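Local coordinates for cytochrome C-type biogenesis protein ccmF (Thermus thermophilus, PDB 6ZMQ) that binds heme b and probably acts as a membrane-bound heme lyase in cytochrome c maturation, at residues P63-A68 and L120-T125; A70-L75 and S113-G118; A370-G375 and A414-L419. All coordinates share one frame; numbering follows the deposited sequence.

Contact 1: P63-A68 and L120-T125; sequences PAFLAA and LQTLYT. With PTY (phosphatidylethanolamine), chain F.
Phe65 and Thr122 have the nearest CA atoms, 4.9 Å apart, of the antiparallel segments 63-68 and 120-125 on transmembrane helices 61-81 and 110-129; the segments run at 153° to each other with axes 8.8 Å apart. This is helix-helix packing in the membrane-embedded bundle. Thr122 and Phe65 make up most of the contact, and the small Ala64 and Ala68 beside them are consistent with the close axes. Thr122 sits in the middle. Its CB rests on the backbone and CB of Phe65, its CG2 methyl faces the Ala64 carbonyl and the Ala68 methyl, and its OG1 lies 3.6 Å from Ala68 CB. The same hydroxyl meets the Phe65 ring at its edge, in the ring plane, with OG1 3.6 Å from CD1. OG1 can sit among carbon atoms because its polar needs are met within its own helix, by hydrogen bonds to the carbonyls of Leu119 and Gly118; a chi1 of 53° places it between its backbone N and carbonyl carbon. The Phe65 side chain crosses Thr122 at about a right angle and then runs alongside Leu123, pointing the same way, with ring atom CE1 4.0 Å from Leu123 CB. Phe34 and Ser35 of helix 20-47 touch Ala64, and Phe153 of helix 135-157 touches Ala68, so the pair is part of a wider bundle. On a different side of helix 110-129, Tyr124 reaches a bound phosphatidylethanolamine, its OH 3.3 Å from acyl carbon C33. In the next residue, Thr125, OG1 donates a 2.7 Å hydrogen bond to Gln121 O, one turn back, arriving above the carbonyl plane, while the backbone N of Thr125 reaches the same oxygen from the opposite face.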
loop_
_atom_site.group_PDB
_atom_site.type_symbol
_atom_site.label_atom_id
_atom_site.label_comp_id
_atom_site.label_asym_id
_atom_site.label_seq_id
_atom_site.Cartn_x
_atom_site.Cartn_y
_atom_site.Cartn_z
ATOM N N PRO A 63 11.403 -16.006 -21.804
ATOM C CA PRO A 63 11.815 -17.216 -21.054
ATOM C C PRO A 63 12.053 -17.028 -19.558
ATOM O O PRO A 63 11.812 -17.975 -18.792
ATOM C CB PRO A 63 13.109 -17.630 -21.767
ATOM C CG PRO A 63 12.925 -17.197 -23.134
ATOM C CD PRO A 63 12.328 -15.840 -22.954
ATOM N N ALA A 64 12.512 -15.847 -19.120
ATOM C CA ALA A 64 12.733 -15.583 -17.696
ATOM C C ALA A 64 11.425 -15.595 -16.918
ATOM O O ALA A 64 11.336 -16.212 -15.841
ATOM C CB ALA A 64 13.426 -14.232 -17.511
ATOM N N PHE A 65 10.392 -14.966 -17.488
ATOM C CA PHE A 65 9.061 -15.006 -16.892
ATOM C C PHE A 65 8.470 -16.408 -16.956
ATOM O O PHE A 65 7.727 -16.811 -16.055
ATOM C CB PHE A 65 8.142 -13.976 -17.574
ATOM C CG PHE A 65 6.659 -14.257 -17.415
ATOM C CD1 PHE A 65 6.035 -13.996 -16.199
ATOM C CD2 PHE A 65 5.904 -14.819 -18.447
ATOM C CE1 PHE A 65 4.684 -14.264 -16.019
ATOM C CE2 PHE A 65 4.560 -15.081 -18.272
ATOM C CZ PHE A 65 3.952 -14.803 -17.056
ATOM N N LEU A 66 8.789 -17.166 -18.011
ATOM C CA LEU A 66 8.252 -18.521 -18.128
ATOM C C LEU A 66 8.848 -19.461 -17.090
ATOM O O LEU A 66 8.137 -20.301 -16.528
ATOM C CB LEU A 66 8.481 -19.067 -19.532
ATOM C CG LEU A 66 7.380 -18.625 -20.489
ATOM C CD1 LEU A 66 7.706 -19.024 -21.916
ATOM C CD2 LEU A 66 6.031 -19.179 -20.050
ATOM N N ALA A 67 10.148 -19.334 -16.816
ATOM C CA ALA A 67 10.750 -20.141 -15.759
ATOM C C ALA A 67 10.292 -19.683 -14.375
ATOM O O ALA A 67 10.136 -20.510 -13.464
ATOM C CB ALA A 67 12.267 -20.106 -15.869
ATOM N N ALA A 68 10.057 -18.374 -14.197
ATOM C CA ALA A 68 9.448 -17.892 -12.951
ATOM C C ALA A 68 8.042 -18.453 -12.756
ATOM O O ALA A 68 7.695 -18.888 -11.648
ATOM C CB ALA A 68 9.408 -16.359 -12.939
ATOM N N LEU A 120 5.938 -11.399 -10.251
ATOM C CA LEU A 120 5.290 -10.163 -10.666
ATOM C C LEU A 120 6.301 -9.159 -11.208
ATOM O O LEU A 120 5.955 -8.371 -12.104
ATOM C CB LEU A 120 4.481 -9.590 -9.499
ATOM C CG LEU A 120 3.299 -10.452 -9.035
ATOM C CD1 LEU A 120 2.404 -9.716 -8.047
ATOM C CD2 LEU A 120 2.477 -10.984 -10.217
ATOM N N GLN A 121 7.559 -9.244 -10.747
ATOM C CA GLN A 121 8.656 -8.516 -11.380
ATOM C C GLN A 121 8.871 -8.956 -12.825
ATOM O O GLN A 121 9.004 -8.111 -13.722
ATOM C CB GLN A 121 9.946 -8.714 -10.588
ATOM C CG GLN A 121 10.402 -7.488 -9.841
ATOM C CD GLN A 121 10.981 -6.439 -10.757
ATOM O OE1 GLN A 121 11.425 -6.724 -11.873
ATOM N NE2 GLN A 121 11.010 -5.214 -10.276
ATOM N N THR A 122 8.907 -10.276 -13.062
ATOM C CA THR A 122 9.124 -10.785 -14.414
ATOM C C THR A 122 7.947 -10.475 -15.335
ATOM O O THR A 122 8.144 -10.214 -16.530
ATOM C CB THR A 122 9.384 -12.289 -14.399
ATOM O OG1 THR A 122 8.342 -12.957 -13.683
ATOM C CG2 THR A 122 10.758 -12.651 -13.822
ATOM N N LEU A 123 6.719 -10.502 -14.795
ATOM C CA LEU A 123 5.540 -10.150 -15.587
ATOM C C LEU A 123 5.565 -8.679 -15.988
ATOM O O LEU A 123 5.283 -8.337 -17.144
ATOM C CB LEU A 123 4.254 -10.471 -14.818
ATOM C CG LEU A 123 2.970 -9.732 -15.253
ATOM C CD1 LEU A 123 2.366 -10.349 -16.519
ATOM C CD2 LEU A 123 1.931 -9.654 -14.141
ATOM N N TYR A 124 5.925 -7.795 -15.047
ATOM C CA TYR A 124 5.961 -6.367 -15.349
ATOM C C TYR A 124 7.107 -6.027 -16.301
ATOM O O TYR A 124 6.969 -5.145 -17.163
ATOM C CB TYR A 124 6.067 -5.574 -14.047
ATOM C CG TYR A 124 4.720 -5.154 -13.485
ATOM C CD1 TYR A 124 3.732 -6.107 -13.215
ATOM C CD2 TYR A 124 4.441 -3.817 -13.199
ATOM C CE1 TYR A 124 2.506 -5.739 -12.681
ATOM C CE2 TYR A 124 3.199 -3.443 -12.676
ATOM C CZ TYR A 124 2.249 -4.411 -12.411
ATOM O OH TYR A 124 1.023 -4.063 -11.892
ATOM N N THR A 125 8.225 -6.758 -16.193
ATOM C CA THR A 125 9.327 -6.575 -17.135
ATOM C C THR A 125 8.944 -7.090 -18.522
ATOM O O THR A 125 9.344 -6.512 -19.540
ATOM C CB THR A 125 10.578 -7.286 -16.610
ATOM O OG1 THR A 125 10.825 -6.875 -15.262
ATOM C CG2 THR A 125 11.816 -6.935 -17.439
HETATM C C1 PTY F . 0.682 -0.692 -18.026
HETATM C C2 PTY F . 2.172 5.909 -21.278
HETATM C C3 PTY F . 1.958 4.570 -21.984
HETATM O O4 PTY F . 0.796 -1.862 -17.269
HETATM C C5 PTY F . 0.040 0.174 -20.316
HETATM C C6 PTY F . 0.142 -1.057 -19.405
HETATM O O7 PTY F . -1.141 -1.589 -19.210
HETATM C C8 PTY F . -1.465 -2.779 -19.880
HETATM O O10 PTY F . -1.204 -2.916 -21.029
HETATM C C11 PTY F . -2.174 -3.904 -19.118
HETATM C C12 PTY F . -2.182 -5.186 -19.954
HETATM C C13 PTY F . -2.850 -6.348 -19.212
HETATM C C14 PTY F . -4.318 -6.031 -18.920
HETATM C C15 PTY F . -5.080 -7.308 -18.557
HETATM C C16 PTY F . -6.281 -6.923 -17.693
HETATM C C17 PTY F . -6.688 -8.075 -16.771
HETATM C C18 PTY F . -6.366 -7.831 -15.287
HETATM C C19 PTY F . -6.495 -6.369 -14.846
HETATM C C20 PTY F . -7.130 -6.267 -13.456
HETATM C C21 PTY F . -6.189 -6.790 -12.365
HETATM C C22 PTY F . -6.878 -6.659 -11.002
HETATM C C23 PTY F . -5.871 -6.547 -9.853
HETATM C C24 PTY F . -5.858 -7.855 -9.051
HETATM C C25 PTY F . -5.940 -7.565 -7.549
HETATM C C26 PTY F . -6.181 -8.856 -6.764
HETATM C C27 PTY F . -6.879 -8.534 -5.444
HETATM C C28 PTY F . -7.715 -9.743 -5.028
HETATM C C29 PTY F . -8.972 -9.290 -4.291
HETATM C C30 PTY F . 0.541 -1.723 -15.899
HETATM C C31 PTY F . 0.382 -2.963 -15.015
HETATM O O30 PTY F . 0.463 -0.643 -15.414
HETATM C C32 PTY F . -0.690 -3.935 -15.506
HETATM C C33 PTY F . -0.895 -5.011 -14.437
HETATM C C34 PTY F . -2.386 -5.242 -14.191
HETATM C C35 PTY F . -2.581 -5.657 -12.734
HETATM C C36 PTY F . -1.942 -7.031 -12.512
HETATM C C37 PTY F . -2.702 -7.809 -11.431
HETATM C C38 PTY F . -2.084 -9.193 -11.207
HETATM C C39 PTY F . -2.777 -9.947 -10.071
HETATM C C40 PTY F . -2.852 -11.435 -10.409
HETATM C C41 PTY F . -3.692 -12.181 -9.372
HETATM C C42 PTY F . -5.152 -12.170 -9.818
HETATM C C43 PTY F . -5.599 -13.606 -10.079
HETATM C C44 PTY F . -7.112 -13.669 -9.893
HETATM P P1 PTY F . 1.405 2.029 -21.591
HETATM O O11 PTY F . 1.534 3.591 -21.072
HETATM O O12 PTY F . 2.661 1.677 -22.351
HETATM O O13 PTY F . 0.247 1.932 -22.556
HETATM O O14 PTY F . 1.186 0.992 -20.312
HETATM N N1 PTY F . 2.308 6.956 -22.275
#

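Contact 2: A70-L75 and S113-G118; sequences AAFLAL and SILLWG
Helix segments 70-75 and 113-118 run antiparallel at 145°, with axes 9.8 Å apart and Phe72 and Leu115 nearest in register, their CA atoms 6.5 Å from each other. Leu115 carries most of the contact. Extended away from its backbone N (chi1 178°), it drives both methyls into the helix opposite: CD1 lies 3.7 Å from Ala71 CB, while CD2 settles against the main chain, 3.5 Å from Ala71 O. CD2 also meets the CD2 methyl of Leu75 at 4.0 Å, the two leucines sliding past one another in opposite directions. Leu115 CG lies near the plane of the Phe72 ring, at its edge. Phe72 itself leans over to the next residue of the partner helix and lies side by side with Leu116, both pointing the same way, so that ring atom CE1 approaches Leu116 CD2 to 3.7 Å. All the side chains that meet are apolar. Around them, the loop residue Phe163 touches both Leu75 and Leu115, Pro106 touches Phe72, Trp107 touches Leu116, and helix 20-47 lies behind Ala71 and Ala74. Far from the heme, Leu115 sits as a knob in the hole formed by Ala68, Ala71, Phe72 and Leu75, knobs-into-holes packing between two antiparallel transmembrane helices of a polytopic membrane protein.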
loop_
_atom_site.group_PDB
_atom_site.type_symbol
_atom_site.label_atom_id
_atom_site.label_comp_id
_atom_site.label_asym_id
_atom_site.label_seq_id
_atom_site.Cartn_x
_atom_site.Cartn_y
_atom_site.Cartn_z
ATOM N N ALA A 70 7.030 -21.287 -14.057
ATOM C CA ALA A 70 7.235 -22.709 -13.793
ATOM C C ALA A 70 7.520 -22.966 -12.317
ATOM O O ALA A 70 7.019 -23.936 -11.741
ATOM C CB ALA A 70 8.373 -23.236 -14.669
ATOM N N ALA A 71 8.284 -22.081 -11.678
ATOM C CA ALA A 71 8.582 -22.248 -10.253
ATOM C C ALA A 71 7.360 -21.978 -9.370
ATOM O O ALA A 71 7.114 -22.706 -8.393
ATOM C CB ALA A 71 9.746 -21.347 -9.864
ATOM N N PHE A 72 6.586 -20.932 -9.694
ATOM C CA PHE A 72 5.361 -20.647 -8.936
ATOM C C PHE A 72 4.319 -21.744 -9.102
ATOM O O PHE A 72 3.651 -22.133 -8.134
ATOM C CB PHE A 72 4.769 -19.315 -9.371
ATOM C CG PHE A 72 3.580 -18.865 -8.559
ATOM C CD1 PHE A 72 3.757 -18.231 -7.337
ATOM C CD2 PHE A 72 2.279 -19.047 -9.034
ATOM C CE1 PHE A 72 2.663 -17.804 -6.595
ATOM C CE2 PHE A 72 1.184 -18.631 -8.296
ATOM C CZ PHE A 72 1.376 -18.007 -7.076
ATOM N N LEU A 73 4.137 -22.224 -10.331
ATOM C CA LEU A 73 3.180 -23.296 -10.554
ATOM C C LEU A 73 3.681 -24.622 -9.992
ATOM O O LEU A 73 2.867 -25.488 -9.673
ATOM C CB LEU A 73 2.854 -23.400 -12.045
ATOM C CG LEU A 73 1.912 -22.347 -12.658
ATOM C CD1 LEU A 73 1.199 -22.922 -13.873
ATOM C CD2 LEU A 73 0.894 -21.790 -11.658
ATOM N N ALA A 74 5.001 -24.786 -9.831
ATOM C CA ALA A 74 5.532 -25.918 -9.074
ATOM C C ALA A 74 5.160 -25.827 -7.600
ATOM O O ALA A 74 4.830 -26.847 -6.979
ATOM C CB ALA A 74 7.050 -25.987 -9.225
ATOM N N LEU A 75 5.209 -24.618 -7.025
ATOM C CA LEU A 75 4.794 -24.466 -5.629
ATOM C C LEU A 75 3.290 -24.682 -5.452
ATOM O O LEU A 75 2.859 -25.297 -4.467
ATOM C CB LEU A 75 5.212 -23.097 -5.096
ATOM C CG LEU A 75 5.428 -22.974 -3.578
ATOM C CD1 LEU A 75 6.146 -24.209 -2.990
ATOM C CD2 LEU A 75 6.207 -21.710 -3.273
ATOM N N SER A 113 6.748 -16.070 -0.928
ATOM C CA SER A 113 6.372 -14.693 -1.227
ATOM C C SER A 113 7.425 -13.998 -2.077
ATOM O O SER A 113 7.079 -13.165 -2.919
ATOM C CB SER A 113 6.102 -13.908 0.053
ATOM O OG SER A 113 7.208 -13.928 0.930
ATOM N N ILE A 114 8.708 -14.338 -1.903
ATOM C CA ILE A 114 9.678 -13.751 -2.826
ATOM C C ILE A 114 9.629 -14.454 -4.180
ATOM O O ILE A 114 10.007 -13.851 -5.192
ATOM C CB ILE A 114 11.111 -13.692 -2.253
ATOM C CG1 ILE A 114 11.572 -15.014 -1.664
ATOM C CG2 ILE A 114 11.215 -12.621 -1.188
ATOM C CD1 ILE A 114 13.066 -15.243 -1.753
ATOM N N LEU A 115 9.109 -15.692 -4.246
ATOM C CA LEU A 115 8.814 -16.286 -5.556
ATOM C C LEU A 115 7.681 -15.539 -6.274
ATOM O O LEU A 115 7.790 -15.241 -7.468
ATOM C CB LEU A 115 8.486 -17.776 -5.414
ATOM C CG LEU A 115 8.104 -18.608 -6.659
ATOM C CD1 LEU A 115 8.981 -18.314 -7.888
ATOM C CD2 LEU A 115 8.123 -20.100 -6.357
ATOM N N LEU A 116 6.599 -15.213 -5.561
ATOM C CA LEU A 116 5.506 -14.447 -6.173
ATOM C C LEU A 116 5.953 -13.022 -6.509
ATOM O O LEU A 116 5.526 -12.442 -7.516
ATOM C CB LEU A 116 4.284 -14.455 -5.238
ATOM C CG LEU A 116 2.894 -13.876 -5.573
ATOM C CD1 LEU A 116 2.729 -12.375 -5.287
ATOM C CD2 LEU A 116 2.542 -14.163 -7.039
ATOM N N TRP A 117 6.851 -12.477 -5.687
ATOM C CA TRP A 117 7.441 -11.158 -5.887
ATOM C C TRP A 117 8.289 -11.111 -7.155
ATOM O O TRP A 117 8.149 -10.195 -7.979
ATOM C CB TRP A 117 8.285 -10.849 -4.653
ATOM C CG TRP A 117 8.614 -9.453 -4.426
ATOM C CD1 TRP A 117 8.380 -8.414 -5.263
ATOM C CD2 TRP A 117 9.249 -8.904 -3.267
ATOM N NE1 TRP A 117 8.823 -7.257 -4.704
ATOM C CE2 TRP A 117 9.359 -7.523 -3.475
ATOM C CE3 TRP A 117 9.728 -9.447 -2.071
ATOM C CZ2 TRP A 117 9.947 -6.673 -2.552
ATOM C CZ3 TRP A 117 10.300 -8.597 -1.140
ATOM C CH2 TRP A 117 10.394 -7.221 -1.385
ATOM N N GLY A 118 9.191 -12.085 -7.312
ATOM C CA GLY A 118 9.988 -12.178 -8.521
ATOM C C GLY A 118 9.164 -12.511 -9.744
ATOM O O GLY A 118 9.504 -12.092 -10.849
#

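Contact 3: A370-G375 and A414-L419; sequences AFFFAG and AGILLL. With HEM (protoporphyrin IX containing Fe), chain B.
Part of the heme b pocket wall is formed where transmembrane helices 362-384 and 402-422 pack antiparallel, the short segments at 160° and their axes 9.8 Å apart. Ile416 enters between two successive phenylalanines. Its CG2 branch packs on Phe372 CB at 3.7 Å and also lies over one face of the Phe373 ring. The other branch, with CG1 set between the backbone N and the carbonyl carbon (chi1 67°), carries CD1 to 3.6 Å from Phe373 CE1; the two side chains cross at about a right angle. Phe372 uses a different part of the partner helix: bare of any side chain, Gly415 lets the ring edge come up to the main chain, CE2 lying 3.6 Å from its CA, and Leu419 CD1 makes a CH-pi contact over one face, 4.2 Å from the ring centroid and offset toward the rim. The heme edge bearing CAB and CMB lies against the carbonyls of Ile416 and Leu419, CAB of the CAB-CBB vinyl being 3.6 Å from Ile416 O. The Phe373 side chain comes within about 5 Å of that of His276, one of the axial ligands of the heme iron. A phosphatidylethanolamine touches Ala414, Ile416 and Leu417. At the tip of Phe373 two porphyrin substituents converge: CE2 lies 3.6 Å from vinyl carbon CBB, and CZ lies equally near methyl CMC, which meets the ring edge in its plane.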
loop_
_atom_site.group_PDB
_atom_site.type_symbol
_atom_site.label_atom_id
_atom_site.label_comp_id
_atom_site.label_asym_id
_atom_site.label_seq_id
_atom_site.Cartn_x
_atom_site.Cartn_y
_atom_site.Cartn_z
ATOM N N ALA A 370 4.414 18.464 -2.533
ATOM C CA ALA A 370 5.374 17.367 -2.603
ATOM C C ALA A 370 6.477 17.500 -1.558
ATOM O O ALA A 370 6.951 16.487 -1.027
ATOM C CB ALA A 370 5.979 17.294 -4.004
ATOM N N PHE A 371 6.873 18.735 -1.233
ATOM C CA PHE A 371 7.785 18.966 -0.117
ATOM C C PHE A 371 7.150 18.600 1.215
ATOM O O PHE A 371 7.841 18.133 2.124
ATOM C CB PHE A 371 8.237 20.424 -0.086
ATOM C CG PHE A 371 9.594 20.651 -0.672
ATOM C CD1 PHE A 371 10.715 20.071 -0.092
ATOM C CD2 PHE A 371 9.757 21.478 -1.772
ATOM C CE1 PHE A 371 11.980 20.290 -0.622
ATOM C CE2 PHE A 371 11.017 21.708 -2.306
ATOM C CZ PHE A 371 12.128 21.113 -1.730
ATOM N N PHE A 372 5.844 18.837 1.355
ATOM C CA PHE A 372 5.128 18.467 2.576
ATOM C C PHE A 372 5.032 16.950 2.726
ATOM O O PHE A 372 5.185 16.417 3.835
ATOM C CB PHE A 372 3.729 19.087 2.561
ATOM C CG PHE A 372 3.647 20.458 3.189
ATOM C CD1 PHE A 372 4.679 21.381 3.042
ATOM C CD2 PHE A 372 2.519 20.825 3.918
ATOM C CE1 PHE A 372 4.591 22.641 3.609
ATOM C CE2 PHE A 372 2.427 22.080 4.490
ATOM C CZ PHE A 372 3.466 22.988 4.334
ATOM N N PHE A 373 4.800 16.244 1.609
ATOM C CA PHE A 373 4.776 14.779 1.610
ATOM C C PHE A 373 6.151 14.200 1.952
ATOM O O PHE A 373 6.269 13.291 2.790
ATOM C CB PHE A 373 4.321 14.264 0.242
ATOM C CG PHE A 373 2.829 14.260 0.041
ATOM C CD1 PHE A 373 2.006 13.475 0.828
ATOM C CD2 PHE A 373 2.257 15.026 -0.964
ATOM C CE1 PHE A 373 0.640 13.468 0.628
ATOM C CE2 PHE A 373 0.892 15.036 -1.163
ATOM C CZ PHE A 373 0.090 14.256 -0.368
ATOM N N ALA A 374 7.201 14.718 1.298
ATOM C CA ALA A 374 8.572 14.282 1.556
ATOM C C ALA A 374 9.020 14.636 2.966
ATOM O O ALA A 374 9.743 13.862 3.598
ATOM C CB ALA A 374 9.516 14.907 0.525
ATOM N N GLY A 375 8.586 15.792 3.476
ATOM C CA GLY A 375 8.884 16.159 4.849
ATOM C C GLY A 375 8.185 15.274 5.860
ATOM O O GLY A 375 8.735 14.977 6.917
ATOM N N ALA A 414 -3.023 19.045 7.752
ATOM C CA ALA A 414 -3.729 20.305 7.512
ATOM C C ALA A 414 -3.128 21.077 6.340
ATOM O O ALA A 414 -3.860 21.651 5.517
ATOM C CB ALA A 414 -3.714 21.157 8.782
ATOM N N GLY A 415 -1.801 21.039 6.212
ATOM C CA GLY A 415 -1.148 21.723 5.114
ATOM C C GLY A 415 -1.396 21.109 3.753
ATOM O O GLY A 415 -1.621 21.841 2.781
ATOM N N ILE A 416 -1.393 19.775 3.653
ATOM C CA ILE A 416 -1.681 19.169 2.350
ATOM C C ILE A 416 -3.167 19.276 2.015
ATOM O O ILE A 416 -3.532 19.441 0.846
ATOM C CB ILE A 416 -1.160 17.718 2.237
ATOM C CG1 ILE A 416 -1.872 16.721 3.152
ATOM C CG2 ILE A 416 0.331 17.693 2.473
ATOM C CD1 ILE A 416 -1.300 15.337 3.061
ATOM N N LEU A 417 -4.050 19.208 3.024
ATOM C CA LEU A 417 -5.475 19.389 2.755
ATOM C C LEU A 417 -5.810 20.822 2.370
ATOM O O LEU A 417 -6.795 21.048 1.665
ATOM C CB LEU A 417 -6.316 18.979 3.968
ATOM C CG LEU A 417 -6.619 17.505 4.192
ATOM C CD1 LEU A 417 -7.426 17.374 5.476
ATOM C CD2 LEU A 417 -7.294 16.792 3.016
ATOM N N LEU A 418 -4.989 21.787 2.787
ATOM C CA LEU A 418 -5.156 23.169 2.351
ATOM C C LEU A 418 -4.605 23.369 0.938
ATOM O O LEU A 418 -5.246 24.010 0.088
ATOM C CB LEU A 418 -4.463 24.096 3.357
ATOM C CG LEU A 418 -5.312 24.843 4.390
ATOM C CD1 LEU A 418 -4.428 25.536 5.410
ATOM C CD2 LEU A 418 -6.208 25.870 3.731
ATOM N N LEU A 419 -3.414 22.811 0.677
ATOM C CA LEU A 419 -2.727 23.029 -0.594
ATOM C C LEU A 419 -3.437 22.332 -1.747
ATOM O O LEU A 419 -3.433 22.836 -2.878
ATOM C CB LEU A 419 -1.284 22.553 -0.477
ATOM C CG LEU A 419 -0.349 23.636 0.055
ATOM C CD1 LEU A 419 0.836 23.043 0.800
ATOM C CD2 LEU A 419 0.121 24.498 -1.090
HETATM C CHA HEM B . -3.965 14.794 -9.689
HETATM C CHB HEM B . -2.956 18.736 -6.961
HETATM C CHC HEM B . -2.664 15.882 -2.971
HETATM C CHD HEM B . -4.137 12.109 -5.688
HETATM C C1A HEM B . -3.707 16.083 -9.252
HETATM C C2A HEM B . -3.633 17.199 -10.130
HETATM C C3A HEM B . -3.350 18.300 -9.377
HETATM C C4A HEM B . -3.240 17.898 -8.033
HETATM C CMA HEM B . -3.178 19.707 -9.874
HETATM C CAA HEM B . -3.835 17.187 -11.637
HETATM C CBA HEM B . -5.328 17.147 -12.013
HETATM C CGA HEM B . -6.045 18.392 -11.552
HETATM O O1A HEM B . -6.985 18.298 -10.730
HETATM O O2A HEM B . -5.698 19.511 -11.994
HETATM C C1B HEM B . -2.773 18.254 -5.648
HETATM C C2B HEM B . -2.282 19.056 -4.590
HETATM C C3B HEM B . -2.193 18.279 -3.476
HETATM C C4B HEM B . -2.622 16.939 -3.875
HETATM C CMB HEM B . -1.931 20.508 -4.666
HETATM C CAB HEM B . -1.735 18.663 -2.136
HETATM C CBB HEM B . -0.310 18.335 -1.853
HETATM C C1C HEM B . -3.117 14.639 -3.354
HETATM C C2C HEM B . -3.452 13.602 -2.482
HETATM C C3C HEM B . -3.865 12.556 -3.272
HETATM C C4C HEM B . -3.795 12.944 -4.631
HETATM C CMC HEM B . -3.381 13.582 -0.977
HETATM C CAC HEM B . -4.295 11.260 -2.780
HETATM C CBC HEM B . -5.741 10.971 -2.640
HETATM C C1D HEM B . -4.164 12.481 -7.040
HETATM C C2D HEM B . -4.411 11.571 -8.165
HETATM C C3D HEM B . -4.366 12.312 -9.295
HETATM C C4D HEM B . -4.097 13.695 -8.842
HETATM C CMD HEM B . -4.663 10.091 -8.074
HETATM C CAD HEM B . -4.559 11.825 -10.723
HETATM C CBD HEM B . -3.192 11.768 -11.418
HETATM C CGD HEM B . -3.215 11.169 -12.804
HETATM O O1D HEM B . -3.118 11.890 -13.824
HETATM O O2D HEM B . -3.308 9.936 -12.941
HETATM N NA HEM B . -3.443 16.544 -7.977
HETATM N NB HEM B . -2.943 17.002 -5.176
HETATM N NC HEM B . -3.361 14.242 -4.641
HETATM N ND HEM B . -3.996 13.702 -7.509
HETATM FE FE HEM B . -3.592 15.387 -6.325
#

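In the fold
Contacts 1 and 2 are successive levels of one interface, both between helices 61-81 and 110-129, with centres 10 Å apart; they touch where Ala68 O meets Leu115 CD1. Contact 3 pairs helices 362-384 and 402-422 on the opposite side of the chain's centre, about 37 and 39 Å from them, centre to centre. The first two are buried. Their axes are 8.8 Å apart where threonine meets alanines and 9.8 Å where Leu115 intervenes, consistent with the bulk of the side chains. Contact 3, partly buried, is equally wide but more aromatic. Lipid touches segments of contacts 1 and 3; the heme sets contact 3 apart.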